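Hypothetical protein APE0754 (Aeropyrum pernix, PDB 1TUA) is of unknown function but contains two KH-type domains in one chain and so probably binds RNA. Local coordinates at residues V8-E13 with A69-F74; V91-Q96 with G134-A139. All blocks are in the same frame, centred on the assembly; numbering follows the deposited sequence.

Overall arrangement
The two contacts lie in successive KH-type units of one chain, contact 1 closing before contact 2 opens, with centres about 13 Å apart. Contact 1 sets the end of strand 6-9 against the end of helix 57-72; contact 2 pairs strand 87-93 with strand 137-141. Helix 57-72 links them by lying on the second sheet: Leu-72 CD1 meets Val-91 CG2 at 3.5 Å, and just beyond the helix Phe-74 CZ touches Ala-139 O at 3.4 Å. A salt bridge from Lys-11 NZ to Glu-137 OE1, 2.7 Å, ties the units directly, so both contacts border the interface between the two domains.

Contact 1 (V8-E13 with A69-F74); sequences VKVKPE and AISLGF
The hydroxyl of Ser-71 takes the backbone N-H of Lys-11: Lys-11 N donates to Ser-71 OG over 3.0 Å, nearly straight (166° at the hydrogen). OG lies anti to its own backbone N (chi1 178°), which sends the hydroxyl out from the helix toward the other segment and beside Val-10, whose CA stands 3.4 Å from it. The Lys-11 side chain then runs along the last helical turn. Lys-11 CB lies 4.0 Å from Ser-71 OG; CG is about equally near Ser-71 OG and Ser-71 O. Lys-11 CD comes closest to the helix, 3.4 Å from Ser-71 O, and CE passes the same carbonyl at 3.7 Å before skirting Leu-72 CA. A bend at chi4 (-66°) turns NZ to its salt-bridge partner Glu-137 in the second sheet. Val-10 CG1 packs against Ser-71 CB at 3.9 Å, while the valine side chain also packs on Leu-15 and Val-18 of helix 15-19. Beyond Leu-72 the helix ends in a Schellman motif, Gly-73 taking positive phi and Phe-74 N bonding back to Ala-69 O. The beta-alpha-alpha-beta-beta-alpha order (6-9, 15-19, 24-33, 35-40, 45-50, 57-72) and the antiparallel 1-3-2 sheet, with helix 57-72 as the last helix of this KH unit, are those of a type I KH fold.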
ATOM      1  N   VAL A   8      -1.071  15.359   3.136  1.00 10.73           N
ATOM      2  CA  VAL A   8      -0.970  14.278   2.171  1.00 11.27           C
ATOM      3  C   VAL A   8      -1.428  14.772   0.801  1.00 11.70           C
ATOM      4  O   VAL A   8      -2.593  15.138   0.621  1.00 11.14           O
ATOM      5  CB  VAL A   8      -1.850  13.077   2.590  1.00 11.54           C
ATOM      6  CG1 VAL A   8      -1.698  11.939   1.588  1.00 12.41           C
ATOM      7  CG2 VAL A   8      -1.473  12.624   3.985  1.00 10.95           C
ATOM      8  N   LYS A   9      -0.505  14.796  -0.157  1.00 13.17           N
ATOM      9  CA  LYS A   9      -0.844  15.227  -1.506  1.00 14.63           C
ATOM     10  C   LYS A   9      -1.599  14.076  -2.150  1.00 14.40           C
ATOM     11  O   LYS A   9      -1.140  12.939  -2.122  1.00 16.67           O
ATOM     12  CB  LYS A   9       0.420  15.529  -2.313  1.00 17.65           C
ATOM     13  CG  LYS A   9       0.146  16.014  -3.739  1.00 21.08           C
ATOM     14  CD  LYS A   9      -0.587  17.356  -3.748  1.00 22.66           C
ATOM     15  CE  LYS A   9      -1.027  17.748  -5.153  1.00 24.26           C
ATOM     16  NZ  LYS A   9      -1.960  16.741  -5.734  1.00 24.54           N
ATOM     17  N   VAL A  10      -2.761  14.362  -2.718  1.00 13.70           N
ATOM     18  CA  VAL A  10      -3.556  13.317  -3.352  1.00 13.74           C
ATOM     19  C   VAL A  10      -3.643  13.540  -4.860  1.00 14.59           C
ATOM     20  O   VAL A  10      -3.773  14.675  -5.316  1.00 15.24           O
ATOM     21  CB  VAL A  10      -4.989  13.277  -2.745  1.00 13.40           C
ATOM     22  CG1 VAL A  10      -5.861  12.291  -3.504  1.00 14.02           C
ATOM     23  CG2 VAL A  10      -4.911  12.882  -1.267  1.00 13.80           C
ATOM     24  N   LYS A  11      -3.542  12.462  -5.634  1.00 14.79           N
ATOM     25  CA  LYS A  11      -3.649  12.578  -7.085  1.00 14.39           C
ATOM     26  C   LYS A  11      -5.026  13.184  -7.338  1.00 14.74           C
ATOM     27  O   LYS A  11      -6.027  12.702  -6.814  1.00 14.24           O
ATOM     28  CB  LYS A  11      -3.544  11.201  -7.747  1.00 14.47           C
ATOM     29  CG  LYS A  11      -2.194  10.505  -7.540  1.00 17.37           C
ATOM     30  CD  LYS A  11      -2.113   9.184  -8.327  1.00 20.10           C
ATOM     31  CE  LYS A  11      -0.851   8.373  -7.997  1.00 21.55           C
ATOM     32  NZ  LYS A  11       0.419   9.029  -8.432  1.00 22.20           N
ATOM     33  N   PRO A  12      -5.096  14.260  -8.133  1.00 15.63           N
ATOM     34  CA  PRO A  12      -6.387  14.902  -8.415  1.00 16.78           C
ATOM     35  C   PRO A  12      -7.503  13.932  -8.804  1.00 16.92           C
ATOM     36  O   PRO A  12      -8.642  14.071  -8.354  1.00 17.71           O
ATOM     37  CB  PRO A  12      -6.045  15.881  -9.540  1.00 16.98           C
ATOM     38  CG  PRO A  12      -4.634  16.262  -9.228  1.00 17.88           C
ATOM     39  CD  PRO A  12      -4.005  14.929  -8.864  1.00 17.24           C
ATOM     40  N   GLU A  13      -7.164  12.943  -9.628  1.00 16.39           N
ATOM     41  CA  GLU A  13      -8.128  11.955 -10.098  1.00 16.78           C
ATOM     42  C   GLU A  13      -8.597  10.984  -9.010  1.00 16.44           C
ATOM     43  O   GLU A  13      -9.483  10.161  -9.248  1.00 17.33           O
ATOM     44  CB  GLU A  13      -7.536  11.160 -11.273  1.00 19.90           C
ATOM     45  CG  GLU A  13      -6.294  10.341 -10.923  1.00 25.46           C
ATOM     46  CD  GLU A  13      -4.976  11.070 -11.190  1.00 28.83           C
ATOM     47  OE1 GLU A  13      -4.873  12.290 -10.912  1.00 29.40           O
ATOM     48  OE2 GLU A  13      -4.031  10.406 -11.673  1.00 31.83           O
ATOM     49  N   ALA A  69      -2.745   5.522   0.521  1.00  8.05           N
ATOM     50  CA  ALA A  69      -3.062   4.272  -0.171  1.00  8.12           C
ATOM     51  C   ALA A  69      -4.213   4.442  -1.176  1.00  8.01           C
ATOM     52  O   ALA A  69      -4.182   3.870  -2.269  1.00  8.80           O
ATOM     53  CB  ALA A  69      -3.402   3.178   0.849  1.00  7.59           C
ATOM     54  N   ILE A  70      -5.229   5.219  -0.811  1.00  7.06           N
ATOM     55  CA  ILE A  70      -6.355   5.454  -1.717  1.00  8.21           C
ATOM     56  C   ILE A  70      -5.885   6.301  -2.900  1.00  8.78           C
ATOM     57  O   ILE A  70      -6.265   6.057  -4.049  1.00  9.96           O
ATOM     58  CB  ILE A  70      -7.520   6.162  -0.989  1.00  8.81           C
ATOM     59  CG1 ILE A  70      -8.090   5.219   0.078  1.00  8.86           C
ATOM     60  CG2 ILE A  70      -8.604   6.594  -1.998  1.00  8.70           C
ATOM     61  CD1 ILE A  70      -9.075   5.879   1.021  1.00  8.32           C
ATOM     62  N   SER A  71      -5.048   7.291  -2.610  1.00  8.19           N
ATOM     63  CA  SER A  71      -4.488   8.157  -3.648  1.00  9.79           C
ATOM     64  C   SER A  71      -3.700   7.321  -4.663  1.00  9.74           C
ATOM     65  O   SER A  71      -3.755   7.567  -5.867  1.00 10.58           O
ATOM     66  CB  SER A  71      -3.563   9.201  -3.008  1.00 10.55           C
ATOM     67  OG  SER A  71      -2.975  10.036  -3.989  1.00 10.94           O
ATOM     68  N   LEU A  72      -2.974   6.325  -4.165  1.00 10.44           N
ATOM     69  CA  LEU A  72      -2.175   5.443  -5.016  1.00 10.44           C
ATOM     70  C   LEU A  72      -3.003   4.506  -5.897  1.00 10.63           C
ATOM     71  O   LEU A  72      -2.481   3.922  -6.853  1.00 11.79           O
ATOM     72  CB  LEU A  72      -1.207   4.627  -4.158  1.00  9.88           C
ATOM     73  CG  LEU A  72      -0.025   5.431  -3.611  1.00 10.08           C
ATOM     74  CD1 LEU A  72       0.697   4.629  -2.547  1.00 10.03           C
ATOM     75  CD2 LEU A  72       0.916   5.792  -4.752  1.00 12.56           C
ATOM     76  N   GLY A  73      -4.285   4.349  -5.581  1.00  9.69           N
ATOM     77  CA  GLY A  73      -5.126   3.495  -6.404  1.00  9.80           C
ATOM     78  C   GLY A  73      -5.972   2.457  -5.688  1.00 10.98           C
ATOM     79  O   GLY A  73      -6.903   1.909  -6.280  1.00 11.51           O
ATOM     80  N   PHE A  74      -5.655   2.172  -4.428  1.00 10.52           N
ATOM     81  CA  PHE A  74      -6.420   1.194  -3.663  1.00 10.17           C
ATOM     82  C   PHE A  74      -7.826   1.681  -3.347  1.00 11.30           C
ATOM     83  O   PHE A  74      -8.026   2.846  -3.023  1.00 11.27           O
ATOM     84  CB  PHE A  74      -5.752   0.905  -2.310  1.00  8.62           C
ATOM     85  CG  PHE A  74      -4.659  -0.129  -2.358  1.00  9.24           C
ATOM     86  CD1 PHE A  74      -4.946  -1.458  -2.665  1.00  8.99           C
ATOM     87  CD2 PHE A  74      -3.349   0.219  -2.047  1.00  8.63           C
ATOM     88  CE1 PHE A  74      -3.945  -2.426  -2.658  1.00  8.64           C
ATOM     89  CE2 PHE A  74      -2.335  -0.742  -2.035  1.00  8.13           C
ATOM     90  CZ  PHE A  74      -2.635  -2.068  -2.340  1.00  8.42           C
TER

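Contact 2 (V91-Q96 with G134-A139)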
ATOM      1  N   VAL A  91       5.728   1.076  -1.425  1.00 11.77           N
ATOM      2  CA  VAL A  91       5.481   1.442  -2.813  1.00 13.51           C
ATOM      3  C   VAL A  91       6.690   1.226  -3.701  1.00 14.36           C
ATOM      4  O   VAL A  91       7.817   1.530  -3.316  1.00 15.18           O
ATOM      5  CB  VAL A  91       5.062   2.926  -2.932  1.00 14.89           C
ATOM      6  CG1 VAL A  91       4.838   3.291  -4.396  1.00 15.25           C
ATOM      7  CG2 VAL A  91       3.800   3.181  -2.123  1.00 16.11           C
ATOM      8  N   VAL A  92       6.441   0.685  -4.889  1.00 14.11           N
ATOM      9  CA  VAL A  92       7.489   0.471  -5.876  1.00 15.02           C
ATOM     10  C   VAL A  92       7.211   1.457  -7.007  1.00 14.95           C
ATOM     11  O   VAL A  92       6.182   1.369  -7.678  1.00 14.29           O
ATOM     12  CB  VAL A  92       7.459  -0.965  -6.437  1.00 14.95           C
ATOM     13  CG1 VAL A  92       8.449  -1.100  -7.580  1.00 16.05           C
ATOM     14  CG2 VAL A  92       7.807  -1.952  -5.336  1.00 16.26           C
ATOM     15  N   ASP A  93       8.105   2.421  -7.192  1.00 14.82           N
ATOM     16  CA  ASP A  93       7.923   3.399  -8.258  1.00 15.73           C
ATOM     17  C   ASP A  93       8.606   2.820  -9.492  1.00 14.46           C
ATOM     18  O   ASP A  93       9.836   2.775  -9.567  1.00 13.46           O
ATOM     19  CB  ASP A  93       8.563   4.740  -7.889  1.00 18.41           C
ATOM     20  CG  ASP A  93       8.177   5.848  -8.856  1.00 21.89           C
ATOM     21  OD1 ASP A  93       8.307   5.639 -10.080  1.00 22.57           O
ATOM     22  OD2 ASP A  93       7.742   6.924  -8.394  1.00 24.75           O
ATOM     23  N   LEU A  94       7.800   2.377 -10.454  1.00 12.30           N
ATOM     24  CA  LEU A  94       8.328   1.760 -11.661  1.00 13.02           C
ATOM     25  C   LEU A  94       9.206   2.671 -12.521  1.00 13.59           C
ATOM     26  O   LEU A  94       9.999   2.180 -13.325  1.00 14.02           O
ATOM     27  CB  LEU A  94       7.177   1.178 -12.493  1.00 12.66           C
ATOM     28  CG  LEU A  94       6.339   0.104 -11.778  1.00 12.49           C
ATOM     29  CD1 LEU A  94       5.206  -0.359 -12.672  1.00 12.58           C
ATOM     30  CD2 LEU A  94       7.224  -1.076 -11.399  1.00 14.11           C
ATOM     31  N   LYS A  95       9.080   3.984 -12.362  1.00 13.69           N
ATOM     32  CA  LYS A  95       9.911   4.882 -13.152  1.00 16.14           C
ATOM     33  C   LYS A  95      11.362   4.812 -12.686  1.00 17.23           C
ATOM     34  O   LYS A  95      12.273   5.290 -13.368  1.00 16.37           O
ATOM     35  CB  LYS A  95       9.383   6.314 -13.080  1.00 17.14           C
ATOM     36  CG  LYS A  95       8.117   6.513 -13.891  1.00 19.90           C
ATOM     37  CD  LYS A  95       7.717   7.968 -13.961  1.00 25.41           C
ATOM     38  CE  LYS A  95       6.478   8.140 -14.826  1.00 28.74           C
ATOM     39  NZ  LYS A  95       5.994   9.550 -14.847  1.00 33.00           N
ATOM     40  N   GLN A  96      11.574   4.213 -11.517  1.00 18.75           N
ATOM     41  CA  GLN A  96      12.924   4.046 -10.988  1.00 21.02           C
ATOM     42  C   GLN A  96      13.615   2.975 -11.818  1.00 21.10           C
ATOM     43  O   GLN A  96      14.833   2.844 -11.792  1.00 19.85           O
ATOM     44  CB  GLN A  96      12.887   3.608  -9.523  1.00 23.22           C
ATOM     45  CG  GLN A  96      12.642   4.733  -8.555  1.00 27.01           C
ATOM     46  CD  GLN A  96      12.737   4.279  -7.114  1.00 31.21           C
ATOM     47  OE1 GLN A  96      13.688   3.606  -6.726  1.00 34.76           O
ATOM     48  NE2 GLN A  96      11.755   4.653  -6.310  1.00 33.88           N
ATOM     49  N   GLY A 134      -0.851   0.732 -10.180  1.00 14.87           N
ATOM     50  CA  GLY A 134      -1.400   1.979 -10.687  1.00 15.64           C
ATOM     51  C   GLY A 134      -0.748   2.417 -11.982  1.00 17.48           C
ATOM     52  O   GLY A 134      -0.218   1.592 -12.727  1.00 18.06           O
ATOM     53  N   GLU A 135      -0.782   3.719 -12.247  1.00 18.53           N
ATOM     54  CA  GLU A 135      -0.194   4.280 -13.462  1.00 21.21           C
ATOM     55  C   GLU A 135       1.278   3.889 -13.603  1.00 19.28           C
ATOM     56  O   GLU A 135       1.692   3.351 -14.636  1.00 20.64           O
ATOM     57  CB  GLU A 135      -0.329   5.810 -13.454  1.00 25.43           C
ATOM     58  CG  GLU A 135       0.197   6.489 -14.716  1.00 32.83           C
ATOM     59  CD  GLU A 135      -0.127   7.981 -14.772  1.00 37.07           C
ATOM     60  OE1 GLU A 135       0.319   8.735 -13.877  1.00 39.87           O
ATOM     61  OE2 GLU A 135      -0.834   8.401 -15.718  1.00 40.65           O
ATOM     62  N   TYR A 136       2.067   4.162 -12.569  1.00 17.29           N
ATOM     63  CA  TYR A 136       3.485   3.821 -12.594  1.00 16.53           C
ATOM     64  C   TYR A 136       3.983   3.430 -11.212  1.00 15.90           C
ATOM     65  O   TYR A 136       5.174   3.187 -11.019  1.00 16.55           O
ATOM     66  CB  TYR A 136       4.305   4.995 -13.140  1.00 19.18           C
ATOM     67  CG  TYR A 136       4.182   6.256 -12.325  1.00 21.20           C
ATOM     68  CD1 TYR A 136       4.992   6.471 -11.210  1.00 22.17           C
ATOM     69  CD2 TYR A 136       3.216   7.214 -12.634  1.00 23.32           C
ATOM     70  CE1 TYR A 136       4.839   7.610 -10.420  1.00 23.56           C
ATOM     71  CE2 TYR A 136       3.053   8.356 -11.848  1.00 23.76           C
ATOM     72  CZ  TYR A 136       3.867   8.545 -10.742  1.00 23.38           C
ATOM     73  OH  TYR A 136       3.694   9.655  -9.944  1.00 26.21           O
ATOM     74  N   GLU A 137       3.067   3.369 -10.249  1.00 14.12           N
ATOM     75  CA  GLU A 137       3.424   2.985  -8.882  1.00 13.25           C
ATOM     76  C   GLU A 137       2.699   1.710  -8.474  1.00 11.96           C
ATOM     77  O   GLU A 137       1.492   1.594  -8.684  1.00 13.07           O
ATOM     78  CB  GLU A 137       3.054   4.104  -7.905  1.00 14.14           C
ATOM     79  CG  GLU A 137       3.929   5.337  -8.027  1.00 16.65           C
ATOM     80  CD  GLU A 137       3.238   6.596  -7.541  1.00 20.48           C
ATOM     81  OE1 GLU A 137       2.144   6.922  -8.064  1.00 22.13           O
ATOM     82  OE2 GLU A 137       3.792   7.267  -6.643  1.00 21.81           O
ATOM     83  N   VAL A 138       3.431   0.748  -7.919  1.00  9.91           N
ATOM     84  CA  VAL A 138       2.809  -0.485  -7.439  1.00  9.17           C
ATOM     85  C   VAL A 138       2.807  -0.396  -5.917  1.00  9.70           C
ATOM     86  O   VAL A 138       3.864  -0.415  -5.284  1.00 11.31           O
ATOM     87  CB  VAL A 138       3.576  -1.731  -7.861  1.00  9.69           C
ATOM     88  CG1 VAL A 138       2.864  -2.969  -7.336  1.00  8.83           C
ATOM     89  CG2 VAL A 138       3.678  -1.778  -9.376  1.00 10.15           C
ATOM     90  N   ALA A 139       1.616  -0.267  -5.342  1.00  9.14           N
ATOM     91  CA  ALA A 139       1.458  -0.138  -3.895  1.00  9.11           C
ATOM     92  C   ALA A 139       1.172  -1.497  -3.261  1.00  9.59           C
ATOM     93  O   ALA A 139       0.408  -2.300  -3.804  1.00  9.78           O
ATOM     94  CB  ALA A 139       0.329   0.842  -3.585  1.00 10.58           C
TER
HETATM   95  O   HOH W   1       6.426   7.106  -5.986  1.00 34.68           O
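Val-92 and Val-138 form an antiparallel hydrogen-bonded pair in which each backbone gives the other one N-H and takes one in return: Val-92 N reaches Val-138 O, and Val-138 N reaches Val-92 O, each at 2.8 Å. A third bond prolongs the ladder, Leu-94 N meeting Tyr-136 O at 2.8 Å, nearly in line with the C=O bond although bent at the hydrogen (147°). In the turn before strand 137-141, Gly-134 N donates to Glu-137 O and Lys-109 NZ to Glu-135 O. Leu-94 CD1 packs on Val-138 CG2 at 3.9 Å, on the side covered by helix 102-113, whereas Val-91 and Ala-139 face Leu-72 of helix 57-72. The two are the edge and central strands of a three-stranded antiparallel sheet in 1-3-2 order, as in type I KH domains. Asp-93, its CG anti to the backbone N (chi1 -170°), has both oxygens engaged. OD1 accepts from Lys-95 N at 2.9 Å, a capping bond in the turn that leads into helix 95-98; OD2 accepts from a water at 2.8 Å. That water also donates to Glu-137 OE2, 2.7 Å away, and so bridges two carboxylates that would otherwise probably repel, while Glu-137 OE1 takes the salt bridge from Lys-11. With an alanine in place of Asp-93, Lys-95 N is likely to lose its capping acceptor and the water one of its two carboxylates. Asp-93 OD2 also lies at the edge of the Tyr-136 ring, in its plane; a CG set between backbone N and carbonyl carbon puts the ring there. The extended Lys-95 chain brings its end over one face of that ring: NZ stands 4.4 Å from the centroid, 16° off the normal, a cation-pi contact beside the CH-pi contact of CE.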